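Local coordinates for putative lipoprotein (Bacteroides ovatus, PDB 3OQQ), which is of unknown function but is probably an extracellular lipoprotein, and binds calcium ions, at residues A[183-188]-A[276-281]; A[285-290]-A[395-400]; A[253-258]-A[269-274]; A[129-134]-A[150-155]. All blocks are in the same frame, centred on the assembly; numbering follows the deposited sequence. Where two conformers were deposited one is given.

Interaction 1. Residues A[183-188]-A[276-281]; sequences RAVGGI and SLMDNN. With CA (calcium ion), chain B.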
loop_
_atom_site.group_PDB
_atom_site.type_symbol
_atom_site.label_atom_id
_atom_site.label_comp_id
_atom_site.label_asym_id
_atom_site.label_seq_id
_atom_site.Cartn_x
_atom_site.Cartn_y
_atom_site.Cartn_z
ATOM N N ARG A 183 -1.026 11.969 -2.163
ATOM C CA ARG A 183 0.119 12.838 -2.037
ATOM C C ARG A 183 0.131 13.864 -3.179
ATOM O O ARG A 183 0.422 15.025 -2.936
ATOM C CB ARG A 183 1.401 11.977 -1.950
ATOM C CG ARG A 183 2.586 12.481 -2.691
ATOM C CD ARG A 183 3.828 12.541 -1.852
ATOM N NE ARG A 183 4.307 11.292 -1.244
ATOM C CZ ARG A 183 5.306 10.550 -1.720
ATOM N NH1 ARG A 183 5.886 10.865 -2.885
ATOM N NH2 ARG A 183 5.744 9.494 -1.035
ATOM N N ALA A 184 -0.191 13.457 -4.409
ATOM C CA ALA A 184 -0.183 14.378 -5.550
ATOM C C ALA A 184 -1.025 13.844 -6.695
ATOM O O ALA A 184 -1.180 12.625 -6.825
ATOM C CB ALA A 184 1.259 14.593 -6.045
ATOM N N VAL A 185 -1.461 14.766 -7.591
ATOM C CA VAL A 185 -2.182 14.438 -8.820
ATOM C C VAL A 185 -1.546 15.285 -9.938
ATOM O O VAL A 185 -1.919 16.435 -10.137
ATOM C CB VAL A 185 -3.728 14.583 -8.731
ATOM C CG1 VAL A 185 -4.400 14.100 -10.014
ATOM C CG2 VAL A 185 -4.293 13.832 -7.525
ATOM N N GLY A 186 -0.540 14.716 -10.604
ATOM C CA GLY A 186 0.182 15.382 -11.684
ATOM C C GLY A 186 -0.457 15.186 -13.039
ATOM O O GLY A 186 0.227 15.000 -14.032
ATOM N N GLY A 187 -1.773 15.198 -13.081
ATOM C CA GLY A 187 -2.484 15.009 -14.340
ATOM C C GLY A 187 -3.766 15.782 -14.310
ATOM O O GLY A 187 -4.295 16.016 -13.225
ATOM N N ILE A 188 -4.280 16.124 -15.506
ATOM C CA ILE A 188 -5.516 16.887 -15.687
ATOM C C ILE A 188 -6.727 15.962 -15.577
ATOM O O ILE A 188 -7.745 16.356 -14.996
ATOM C CB ILE A 188 -5.471 17.626 -17.073
ATOM C CG1 ILE A 188 -4.409 18.739 -17.066
ATOM C CG2 ILE A 188 -6.826 18.193 -17.492
ATOM C CD1 ILE A 188 -3.673 18.904 -18.402
ATOM N N SER A 276 -10.872 17.274 -7.928
ATOM C CA SER A 276 -11.256 18.454 -7.143
ATOM C C SER A 276 -10.120 18.953 -6.246
ATOM O O SER A 276 -10.299 19.972 -5.593
ATOM C CB SER A 276 -12.497 18.144 -6.299
ATOM O OG SER A 276 -12.230 17.329 -5.162
ATOM N N LEU A 277 -8.942 18.251 -6.221
ATOM C CA LEU A 277 -7.824 18.598 -5.333
ATOM C C LEU A 277 -6.983 19.745 -5.849
ATOM O O LEU A 277 -6.508 20.565 -5.050
ATOM C CB LEU A 277 -6.933 17.394 -5.044
ATOM C CG LEU A 277 -7.624 16.155 -4.466
ATOM C CD1 LEU A 277 -6.636 15.114 -4.221
ATOM C CD2 LEU A 277 -8.426 16.491 -3.170
HETATM N N MSE A 278 -6.772 19.796 -7.169
HETATM C CA MSE A 278 -6.050 20.908 -7.779
HETATM C C MSE A 278 -6.909 22.194 -7.762
HETATM O O MSE A 278 -8.116 22.137 -7.492
HETATM C CB MSE A 278 -5.654 20.565 -9.217
HETATM C CG MSE A 278 -6.843 20.504 -10.184
HETATM SE SE MSE A 278 -6.353 19.885 -11.942
HETATM C CE MSE A 278 -5.341 18.231 -11.372
ATOM N N ASP A 279 -6.286 23.343 -8.083
ATOM C CA ASP A 279 -6.979 24.627 -8.171
ATOM C C ASP A 279 -7.181 25.019 -9.613
ATOM O O ASP A 279 -8.113 25.770 -9.918
ATOM C CB ASP A 279 -6.205 25.716 -7.430
ATOM C CG ASP A 279 -6.318 25.595 -5.927
ATOM O OD1 ASP A 279 -7.133 24.776 -5.454
ATOM O OD2 ASP A 279 -5.573 26.284 -5.231
ATOM N N ASN A 280 -6.321 24.499 -10.500
ATOM C CA ASN A 280 -6.358 24.747 -11.940
ATOM C C ASN A 280 -5.578 23.663 -12.704
ATOM O O ASN A 280 -4.736 22.958 -12.134
ATOM C CB ASN A 280 -5.812 26.147 -12.282
ATOM C CG ASN A 280 -4.363 26.330 -11.935
ATOM O OD1 ASN A 280 -3.494 25.774 -12.588
ATOM N ND2 ASN A 280 -4.065 27.142 -10.929
ATOM N N ASN A 281 -5.826 23.599 -14.006
ATOM C CA ASN A 281 -5.256 22.647 -14.941
ATOM C C ASN A 281 -3.771 22.871 -15.226
ATOM O O ASN A 281 -3.104 21.945 -15.668
ATOM C CB ASN A 281 -6.018 22.731 -16.258
ATOM C CG ASN A 281 -7.478 22.426 -16.129
ATOM O OD1 ASN A 281 -7.878 21.375 -15.613
ATOM N ND2 ASN A 281 -8.298 23.361 -16.573
HETATM CA CA CA B . 2.473 14.490 -14.526
HETATM O O HOH W 1 2.050 13.856 -17.089
#

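Interaction 2. Residues A[285-290]-A[395-400]; sequences FQVTQG and AYERVP. With CA (calcium ion), chain B; ACT (acetate ion), chain F.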
loop_
_atom_site.group_PDB
_atom_site.type_symbol
_atom_site.label_atom_id
_atom_site.label_comp_id
_atom_site.label_asym_id
_atom_site.label_seq_id
_atom_site.Cartn_x
_atom_site.Cartn_y
_atom_site.Cartn_z
ATOM N N PHE A 285 -1.839 19.297 -8.917
ATOM C CA PHE A 285 -1.803 19.150 -7.467
ATOM C C PHE A 285 -0.506 18.567 -6.890
ATOM O O PHE A 285 -0.249 17.367 -7.026
ATOM C CB PHE A 285 -3.013 18.273 -7.018
ATOM C CG PHE A 285 -3.188 18.162 -5.511
ATOM C CD1 PHE A 285 -3.492 19.284 -4.744
ATOM C CD2 PHE A 285 -3.076 16.935 -4.872
ATOM C CE1 PHE A 285 -3.640 19.185 -3.371
ATOM C CE2 PHE A 285 -3.251 16.832 -3.492
ATOM C CZ PHE A 285 -3.526 17.959 -2.748
ATOM N N GLN A 286 0.228 19.413 -6.101
ATOM C CA GLN A 286 1.479 19.073 -5.401
ATOM C C GLN A 286 2.567 18.582 -6.377
ATOM O O GLN A 286 3.323 17.688 -6.015
ATOM C CB GLN A 286 1.220 18.019 -4.291
ATOM C CG GLN A 286 0.124 18.406 -3.243
ATOM C CD GLN A 286 0.443 19.697 -2.487
ATOM O OE1 GLN A 286 0.523 20.780 -3.054
ATOM N NE2 GLN A 286 0.589 19.628 -1.183
ATOM N N VAL A 287 2.641 19.148 -7.610
ATOM C CA VAL A 287 3.638 18.716 -8.628
ATOM C C VAL A 287 4.410 19.902 -9.296
ATOM O O VAL A 287 5.416 19.692 -9.996
ATOM C CB VAL A 287 2.999 17.797 -9.731
ATOM C CG1 VAL A 287 2.441 16.513 -9.134
ATOM C CG2 VAL A 287 1.936 18.519 -10.583
ATOM N N THR A 288 3.912 21.125 -9.160
ATOM C CA THR A 288 4.543 22.235 -9.878
ATOM C C THR A 288 5.337 23.101 -8.906
ATOM O O THR A 288 4.783 23.599 -7.919
ATOM C CB THR A 288 3.484 23.054 -10.686
ATOM O OG1 THR A 288 2.771 22.199 -11.605
ATOM C CG2 THR A 288 4.100 24.210 -11.456
ATOM N N GLN A 289 6.644 23.296 -9.212
ATOM C CA GLN A 289 7.513 24.104 -8.378
ATOM C C GLN A 289 6.952 25.530 -8.256
ATOM O O GLN A 289 6.615 26.155 -9.275
ATOM C CB GLN A 289 8.949 24.113 -8.898
ATOM C CG GLN A 289 9.894 24.792 -7.903
ATOM C CD GLN A 289 11.329 24.638 -8.275
ATOM O OE1 GLN A 289 11.697 23.861 -9.158
ATOM N NE2 GLN A 289 12.167 25.371 -7.585
ATOM N N GLY A 290 6.859 26.006 -7.011
ATOM C CA GLY A 290 6.315 27.318 -6.679
ATOM C C GLY A 290 4.830 27.250 -6.393
ATOM O O GLY A 290 4.247 28.232 -5.931
ATOM N N ALA A 395 8.434 13.071 -8.659
ATOM C CA ALA A 395 9.044 14.066 -9.534
ATOM C C ALA A 395 8.184 15.293 -9.722
ATOM O O ALA A 395 6.947 15.209 -9.706
ATOM C CB ALA A 395 9.293 13.449 -10.904
ATOM N N TYR A 396 8.851 16.427 -10.021
ATOM C CA TYR A 396 8.182 17.675 -10.422
ATOM C C TYR A 396 7.525 17.419 -11.776
ATOM O O TYR A 396 7.978 16.532 -12.506
ATOM C CB TYR A 396 9.193 18.838 -10.535
ATOM C CG TYR A 396 9.536 19.486 -9.217
ATOM C CD1 TYR A 396 8.616 20.291 -8.554
ATOM C CD2 TYR A 396 10.808 19.361 -8.670
ATOM C CE1 TYR A 396 8.923 20.881 -7.333
ATOM C CE2 TYR A 396 11.134 19.967 -7.461
ATOM C CZ TYR A 396 10.180 20.716 -6.788
ATOM O OH TYR A 396 10.483 21.318 -5.594
ATOM N N GLU A 397 6.450 18.149 -12.094
ATOM C CA GLU A 397 5.716 17.973 -13.347
ATOM C C GLU A 397 6.633 18.059 -14.564
ATOM O O GLU A 397 7.468 18.970 -14.655
ATOM C CB GLU A 397 4.578 18.996 -13.464
ATOM C CG GLU A 397 3.518 18.623 -14.504
ATOM C CD GLU A 397 2.910 17.232 -14.468
ATOM O OE1 GLU A 397 2.960 16.567 -13.406
ATOM O OE2 GLU A 397 2.351 16.811 -15.505
ATOM N N ARG A 398 6.469 17.081 -15.497
ATOM C CA ARG A 398 7.193 16.930 -16.769
ATOM C C ARG A 398 8.696 16.646 -16.584
ATOM O O ARG A 398 9.436 16.648 -17.567
ATOM C CB ARG A 398 6.979 18.143 -17.693
ATOM C CG ARG A 398 5.591 18.145 -18.376
ATOM C CD ARG A 398 5.358 19.420 -19.185
ATOM N NE ARG A 398 5.479 20.621 -18.349
ATOM C CZ ARG A 398 4.482 21.162 -17.647
ATOM N NH1 ARG A 398 3.258 20.644 -17.700
ATOM N NH2 ARG A 398 4.700 22.235 -16.897
ATOM N N VAL A 399 9.145 16.341 -15.361
ATOM C CA VAL A 399 10.535 15.939 -15.148
ATOM C C VAL A 399 10.599 14.418 -15.406
ATOM O O VAL A 399 9.878 13.668 -14.728
ATOM C CB VAL A 399 11.092 16.323 -13.741
ATOM C CG1 VAL A 399 12.419 15.622 -13.463
ATOM C CG2 VAL A 399 11.240 17.833 -13.589
ATOM N N PRO A 400 11.435 13.937 -16.363
ATOM C CA PRO A 400 11.524 12.478 -16.595
ATOM C C PRO A 400 11.886 11.722 -15.316
ATOM O O PRO A 400 12.809 12.135 -14.617
ATOM C CB PRO A 400 12.638 12.353 -17.650
ATOM C CG PRO A 400 12.662 13.669 -18.348
ATOM C CD PRO A 400 12.360 14.678 -17.251
HETATM CA CA CA B . 2.473 14.490 -14.526
HETATM C C ACT F . 13.875 21.600 -5.016
HETATM O O ACT F . 13.014 20.681 -4.845
HETATM O OXT ACT F . 14.885 21.757 -4.259
HETATM C CH3 ACT F . 13.693 22.551 -6.176
HETATM O O HOH W 2 2.910 22.665 -14.262
HETATM O O HOH W 1 2.050 13.856 -17.089
#

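Interaction 3. Residues A[253-258]-A[269-274]; sequences RFAILT and ITLDGL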
loop_
_atom_site.group_PDB
_atom_site.type_symbol
_atom_site.label_atom_id
_atom_site.label_comp_id
_atom_site.label_asym_id
_atom_site.label_seq_id
_atom_site.Cartn_x
_atom_site.Cartn_y
_atom_site.Cartn_z
ATOM N N ARG A 253 -14.735 21.073 -2.555
ATOM C CA ARG A 253 -14.083 19.910 -3.128
ATOM C C ARG A 253 -14.915 18.700 -2.763
ATOM O O ARG A 253 -15.879 18.846 -1.994
ATOM C CB ARG A 253 -12.620 19.824 -2.638
ATOM C CG ARG A 253 -11.861 21.164 -2.802
ATOM C CD ARG A 253 -10.441 21.026 -2.308
ATOM N NE ARG A 253 -9.708 22.290 -2.272
ATOM C CZ ARG A 253 -9.039 22.812 -3.298
ATOM N NH1 ARG A 253 -9.102 22.247 -4.496
ATOM N NH2 ARG A 253 -8.346 23.932 -3.145
ATOM N N PHE A 254 -14.627 17.522 -3.371
ATOM C CA PHE A 254 -15.392 16.324 -3.054
ATOM C C PHE A 254 -14.522 15.079 -2.956
ATOM O O PHE A 254 -13.456 14.989 -3.577
ATOM C CB PHE A 254 -16.527 16.100 -4.055
ATOM C CG PHE A 254 -16.174 15.508 -5.399
ATOM C CD1 PHE A 254 -15.655 16.311 -6.419
ATOM C CD2 PHE A 254 -16.430 14.170 -5.675
ATOM C CE1 PHE A 254 -15.385 15.779 -7.681
ATOM C CE2 PHE A 254 -16.145 13.635 -6.935
ATOM C CZ PHE A 254 -15.613 14.443 -7.924
ATOM N N ALA A 255 -14.987 14.108 -2.174
ATOM C CA ALA A 255 -14.311 12.807 -2.057
ATOM C C ALA A 255 -15.381 11.759 -1.870
ATOM O O ALA A 255 -16.372 12.031 -1.196
ATOM C CB ALA A 255 -13.322 12.809 -0.896
ATOM N N ILE A 256 -15.256 10.624 -2.559
ATOM C CA ILE A 256 -16.221 9.512 -2.468
ATOM C C ILE A 256 -15.433 8.221 -2.253
ATOM O O ILE A 256 -14.645 7.838 -3.122
ATOM C CB ILE A 256 -17.170 9.385 -3.696
ATOM C CG1 ILE A 256 -17.847 10.726 -4.087
ATOM C CG2 ILE A 256 -18.200 8.260 -3.472
ATOM C CD1 ILE A 256 -18.437 10.753 -5.523
ATOM N N LEU A 257 -15.673 7.545 -1.123
ATOM C CA LEU A 257 -15.002 6.290 -0.812
ATOM C C LEU A 257 -16.007 5.155 -0.892
ATOM O O LEU A 257 -16.996 5.146 -0.166
ATOM C CB LEU A 257 -14.338 6.350 0.574
ATOM C CG LEU A 257 -13.777 5.061 1.167
ATOM C CD1 LEU A 257 -12.678 4.454 0.279
ATOM C CD2 LEU A 257 -13.288 5.319 2.543
ATOM N N THR A 258 -15.764 4.216 -1.817
ATOM C CA THR A 258 -16.630 3.068 -2.012
ATOM C C THR A 258 -15.860 1.822 -1.634
ATOM O O THR A 258 -14.725 1.629 -2.063
ATOM C CB THR A 258 -17.182 3.017 -3.450
ATOM O OG1 THR A 258 -17.799 4.267 -3.749
ATOM C CG2 THR A 258 -18.211 1.888 -3.649
ATOM N N ILE A 269 -11.894 -1.252 -3.500
ATOM C CA ILE A 269 -11.902 0.021 -2.793
ATOM C C ILE A 269 -11.547 1.152 -3.750
ATOM O O ILE A 269 -10.498 1.104 -4.391
ATOM C CB ILE A 269 -10.907 -0.041 -1.576
ATOM C CG1 ILE A 269 -11.342 -1.165 -0.598
ATOM C CG2 ILE A 269 -10.819 1.331 -0.835
ATOM C CD1 ILE A 269 -10.387 -1.502 0.505
ATOM N N THR A 270 -12.407 2.187 -3.827
ATOM C CA THR A 270 -12.098 3.340 -4.683
ATOM C C THR A 270 -12.255 4.664 -3.924
ATOM O O THR A 270 -13.203 4.839 -3.159
ATOM C CB THR A 270 -12.945 3.373 -5.952
ATOM O OG1 THR A 270 -14.312 3.402 -5.581
ATOM C CG2 THR A 270 -12.667 2.198 -6.895
ATOM N N LEU A 271 -11.322 5.588 -4.176
ATOM C CA LEU A 271 -11.324 6.948 -3.690
ATOM C C LEU A 271 -11.483 7.855 -4.894
ATOM O O LEU A 271 -10.558 7.993 -5.702
ATOM C CB LEU A 271 -10.042 7.269 -2.909
ATOM C CG LEU A 271 -9.926 8.732 -2.417
ATOM C CD1 LEU A 271 -11.101 9.117 -1.471
ATOM C CD2 LEU A 271 -8.607 8.958 -1.749
ATOM N N ASP A 272 -12.688 8.412 -5.047
ATOM C CA ASP A 272 -13.067 9.297 -6.159
ATOM C C ASP A 272 -12.975 10.746 -5.662
ATOM O O ASP A 272 -12.950 10.958 -4.443
ATOM C CB ASP A 272 -14.480 8.903 -6.594
ATOM C CG ASP A 272 -15.034 9.436 -7.908
ATOM O OD1 ASP A 272 -14.365 10.300 -8.546
ATOM O OD2 ASP A 272 -16.128 9.022 -8.278
ATOM N N GLY A 273 -12.839 11.714 -6.577
ATOM C CA GLY A 273 -12.720 13.128 -6.192
ATOM C C GLY A 273 -11.371 13.785 -6.406
ATOM O O GLY A 273 -11.180 14.973 -6.072
ATOM N N LEU A 274 -10.409 13.006 -6.966
ATOM C CA LEU A 274 -9.050 13.460 -7.243
ATOM C C LEU A 274 -9.016 14.718 -8.106
ATOM O O LEU A 274 -8.133 15.545 -7.922
ATOM C CB LEU A 274 -8.213 12.356 -7.937
ATOM C CG LEU A 274 -8.009 11.035 -7.220
ATOM C CD1 LEU A 274 -6.943 10.172 -8.001
ATOM C CD2 LEU A 274 -7.616 11.260 -5.742
HETATM O O HOH W 3 -15.678 5.672 -4.919
HETATM O O HOH W 4 -15.136 0.481 -5.111
#

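Interaction 4. Residues A[129-134]-A[150-155]; sequences VMFEDG and VVFEYD. With CA (calcium ion), chain C.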
loop_
_atom_site.group_PDB
_atom_site.type_symbol
_atom_site.label_atom_id
_atom_site.label_comp_id
_atom_site.label_asym_id
_atom_site.label_seq_id
_atom_site.Cartn_x
_atom_site.Cartn_y
_atom_site.Cartn_z
ATOM N N VAL A 129 2.528 4.532 -4.188
ATOM C CA VAL A 129 2.145 4.094 -5.517
ATOM C C VAL A 129 2.235 5.292 -6.427
ATOM O O VAL A 129 1.719 6.369 -6.104
ATOM C CB VAL A 129 0.752 3.430 -5.551
ATOM C CG1 VAL A 129 0.372 3.061 -6.975
ATOM C CG2 VAL A 129 0.719 2.194 -4.665
HETATM N N MSE A 130 2.898 5.103 -7.568
HETATM C CA MSE A 130 3.074 6.162 -8.552
HETATM C C MSE A 130 2.587 5.701 -9.877
HETATM O O MSE A 130 3.121 4.746 -10.413
HETATM C CB MSE A 130 4.544 6.597 -8.625
HETATM C CG MSE A 130 5.010 7.227 -7.342
HETATM SE SE MSE A 130 6.720 8.079 -7.596
HETATM C CE MSE A 130 7.080 8.419 -5.737
ATOM N N PHE A 131 1.602 6.420 -10.437
ATOM C CA PHE A 131 1.002 6.049 -11.713
ATOM C C PHE A 131 1.173 7.081 -12.783
ATOM O O PHE A 131 1.205 8.272 -12.496
ATOM C CB PHE A 131 -0.511 5.835 -11.532
ATOM C CG PHE A 131 -0.894 4.422 -11.268
ATOM C CD1 PHE A 131 -0.923 3.484 -12.302
ATOM C CD2 PHE A 131 -1.265 4.015 -9.991
ATOM C CE1 PHE A 131 -1.306 2.167 -12.054
ATOM C CE2 PHE A 131 -1.613 2.681 -9.742
ATOM C CZ PHE A 131 -1.640 1.774 -10.773
ATOM N N GLU A 132 1.213 6.596 -14.035
ATOM C CA GLU A 132 1.134 7.324 -15.299
ATOM C C GLU A 132 -0.329 7.195 -15.741
ATOM O O GLU A 132 -0.922 6.137 -15.551
ATOM C CB GLU A 132 2.123 6.768 -16.341
ATOM C CG GLU A 132 3.442 7.540 -16.382
ATOM C CD GLU A 132 3.266 9.021 -16.667
ATOM O OE1 GLU A 132 2.772 9.344 -17.769
ATOM O OE2 GLU A 132 3.591 9.857 -15.791
ATOM N N ASP A 133 -0.919 8.249 -16.288
ATOM C CA ASP A 133 -2.335 8.254 -16.647
ATOM C C ASP A 133 -2.632 8.061 -18.131
ATOM O O ASP A 133 -3.789 8.161 -18.528
ATOM C CB ASP A 133 -2.968 9.589 -16.193
ATOM C CG ASP A 133 -2.334 10.860 -16.756
ATOM O OD1 ASP A 133 -1.660 10.783 -17.818
ATOM O OD2 ASP A 133 -2.450 11.916 -16.103
ATOM N N GLY A 134 -1.610 7.858 -18.942
ATOM C CA GLY A 134 -1.752 7.831 -20.392
ATOM C C GLY A 134 -2.057 6.522 -21.075
ATOM O O GLY A 134 -2.321 6.544 -22.282
ATOM N N VAL A 150 -0.720 10.260 -10.536
ATOM C CA VAL A 150 -1.409 9.931 -9.294
ATOM C C VAL A 150 -0.331 9.399 -8.358
ATOM O O VAL A 150 0.403 8.463 -8.695
ATOM C CB VAL A 150 -2.651 8.992 -9.342
ATOM C CG1 VAL A 150 -3.311 8.916 -7.957
ATOM C CG2 VAL A 150 -3.680 9.450 -10.378
ATOM N N VAL A 151 -0.167 10.061 -7.223
ATOM C CA VAL A 151 0.852 9.621 -6.259
ATOM C C VAL A 151 0.108 9.433 -4.968
ATOM O O VAL A 151 -0.532 10.371 -4.484
ATOM C CB VAL A 151 2.069 10.570 -6.130
ATOM C CG1 VAL A 151 3.110 10.033 -5.153
ATOM C CG2 VAL A 151 2.707 10.858 -7.485
ATOM N N PHE A 152 0.101 8.207 -4.459
ATOM C CA PHE A 152 -0.557 7.970 -3.186
ATOM C C PHE A 152 0.197 7.024 -2.334
ATOM O O PHE A 152 0.735 6.050 -2.827
ATOM C CB PHE A 152 -1.998 7.483 -3.352
ATOM C CG PHE A 152 -2.235 6.160 -4.036
ATOM C CD1 PHE A 152 -2.415 6.095 -5.418
ATOM C CD2 PHE A 152 -2.420 4.997 -3.291
ATOM C CE1 PHE A 152 -2.733 4.895 -6.040
ATOM C CE2 PHE A 152 -2.720 3.790 -3.921
ATOM C CZ PHE A 152 -2.899 3.757 -5.293
ATOM N N GLU A 153 0.201 7.289 -1.043
ATOM C CA GLU A 153 0.809 6.407 -0.046
ATOM C C GLU A 153 -0.206 5.443 0.468
ATOM O O GLU A 153 -1.383 5.779 0.606
ATOM C CB GLU A 153 1.369 7.204 1.143
ATOM C CG GLU A 153 2.188 8.412 0.743
ATOM C CD GLU A 153 2.881 9.143 1.875
ATOM O OE1 GLU A 153 2.442 8.993 3.039
ATOM O OE2 GLU A 153 3.875 9.854 1.594
ATOM N N TYR A 154 0.230 4.257 0.810
ATOM C CA TYR A 154 -0.716 3.315 1.383
ATOM C C TYR A 154 -0.121 2.704 2.600
ATOM O O TYR A 154 1.100 2.630 2.731
ATOM C CB TYR A 154 -1.136 2.217 0.388
ATOM C CG TYR A 154 -0.064 1.178 0.141
ATOM C CD1 TYR A 154 0.032 0.041 0.945
ATOM C CD2 TYR A 154 0.866 1.337 -0.883
ATOM C CE1 TYR A 154 0.994 -0.932 0.707
ATOM C CE2 TYR A 154 1.824 0.355 -1.142
ATOM C CZ TYR A 154 1.907 -0.755 -0.318
ATOM O OH TYR A 154 2.856 -1.720 -0.535
ATOM N N ASP A 155 -0.990 2.166 3.446
ATOM C CA ASP A 155 -0.582 1.464 4.656
ATOM C C ASP A 155 -1.563 0.368 4.909
ATOM O O ASP A 155 -2.756 0.628 5.022
ATOM C CB ASP A 155 -0.530 2.421 5.859
ATOM C CG ASP A 155 0.219 1.822 7.027
ATOM O OD1 ASP A 155 -0.334 0.904 7.685
ATOM O OD2 ASP A 155 1.359 2.254 7.279
HETATM CA CA CA C . 2.753 11.622 -16.795
HETATM O O HOH W 5 1.202 11.701 -18.602
HETATM O O HOH W 1 2.050 13.856 -17.089
HETATM O O HOH W 6 4.634 11.984 -18.272
#

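Interaction 1. Residues A[183-188]-A[276-281]
The backbones of V185 to I188 and L277 to N281 run 39° apart and draw together, from 7.6 Å between the CA atoms of V185 and M278 to 5.8 Å between those of I188 and N281. M278, a selenomethionine, makes the closest approach. Its CG sits between its own backbone N and carbonyl carbon (chi1 70°), and the chain bends at SE (chi3 50°). This brings the methyl CE to 3.1 Å from G187 O, a tight approach for a carbon. The same CE lies 4.4 Å from CG1 of V185. The other branch of V185, CG2, packs 4.2 Å from CD1 of L277. The contact follows directly on the end of strand 173-184, which closes in a classic beta bulge, R183 and A184 together standing across from V151. Beyond the bulge the chain is loop, and G186 O binds a calcium ion at 2.4 Å. D146, N148, D149 and E397 complete the protein ligands of this site. Further out, I188 and N281 cross at about a right angle near the surface, a contact that is doubtful because I188 is modelled in two positions.

Interaction 2. Residues A[285-290]-A[395-400]
The ring of Y396 has the amide of Q289 over one face, with OE1 4.2 Å above the ring plane toward the rim and the two planes 26° apart. V287 O and an acetate oxygen lie at its edge. Nearer the backbone, CB of Q289 touches CE1 of Y396 at 3.6 Å. The phenol OH of Y396 donates to the acetate O at 2.7 Å; this ion probably comes from the crystallisation liquor. An alanine in place of Y396 would remove the ring, and Q289 would probably be freer to turn. The two loops are joined by one backbone hydrogen bond, E397 N to V287 O, 2.8 Å and fairly straight at 164°. E397 runs alongside V287, its OE1 3.6 Å from V287 CG2. A bend about CB-CG (chi2 50°) turns the carboxylate to calcium, which it grips with both oxygens, OE1 at 2.4 Å and OE2 at 2.5 Å. T288 OG1 bonds to D283 O and takes a water that also meets R398 NH2. Y396 to V399 form a type II turn, which leads to P400 at the N-cap of helix 401-404. From the other loop, V287 packs on A184 of strand 173-184.

Interaction 3. Residues A[253-258]-A[269-274]
F254 lays its ring over G273, just past the end of the neighbouring strand. From CB, a chi1 of 78° turns the ring toward the partner segment. CE2 comes closest, 3.5 Å from G273 CA, CZ follows at 3.6 Å, and CD2 and CE1 lie a little farther off. CE2 also passes 4.1 Å from D272 OD1. G273 CA stands over the ring face, 3.7 Å from the F254 centroid and 19° off the normal, a CH-pi contact. The same CA also makes a CA-H...O contact with F254 O, 3.3 Å away. G273 has a positive phi, and a CB there would run into F254 O. An alanine in place of F254 would probably uncover G273 and open a gap beside D272. Next along, I256 and D272 pair through two backbone bonds. D272 N to I256 O is 2.8 Å and almost linear at 179°, whereas I256 N approaches D272 O from above its carbonyl plane. T258 and T270 form a second such pair, and one water bonds to both of their hydroxyls and to I256 O. On the other face L257 CD1 meets I269 CG2 at 3.8 Å. L257 and L271 also pack on L212. The arrangement is an antiparallel beta hairpin, strands 253-263 and 266-272, within a six-stranded sheet whose L257 and L271 face packs on strands 173-184 and 205-215.

Interaction 4. Residues A[129-134]-A[150-155]
An antiparallel strand pair leads into a calcium-binding loop: V129, M130 and F131 pair with F152, V151 and V150. V129 N to F152 O is the shortest bond at 2.7 Å and nearly straight at 176°. F152 N returns a bond to V129 O, and F131 N bonds to V150 O. The last bond toward the loop, V150 N to F131 O, is weak at 3.4 Å. A chi1 of 63° swings the F152 ring beneath V129. CB of V129 sits over its face, 3.8 Å from the F152 ring centroid and 14° off the normal. V129 CG2 also meets Y154, whose CD2 lies 3.9 Å away. CE1 of F152 comes up at the edge of the F131 ring, 4.3 Å from its CD2. On the opposite face of the sheet CG of selenomethionine M130 packs 4.0 Å from V151 CG1. Just past the strand, E132 binds calcium through OE1 at 2.5 Å and OE2 at 2.2 Å. D146 and D149, from the same loop, and three waters share the ion. Strand 173-184 flanks the pair beyond 150-161, and strand 385-388 beyond 122-131. F131 and V150 pack on I337 of strand 333-339, and V150 and F152 on L193 of strand 190-198.

Interactions 1, 2 and 4 meet at two calcium ions 3.7 Å apart. Interactions 1 and 2 supply G186 and E397 to one ion, and interaction 4 supplies E132 to the other. D146 and D149 bind both. One water bridges the ions, 2.7 Å from the first and 2.4 Å from the second. V185 N probably bonds to F285 O at 2.9 Å, tying interaction 1 to interaction 2. Interaction 3 is nested in the loop closed by interaction 1. The two are joined by a salt bridge, R253 NH2 to D279 OD1 at 2.7 Å. Interaction 3 also touches interaction 4, with L274 CD1 3.8 Å from V150 CG1. Its centre is about 23 Å from that of interaction 2.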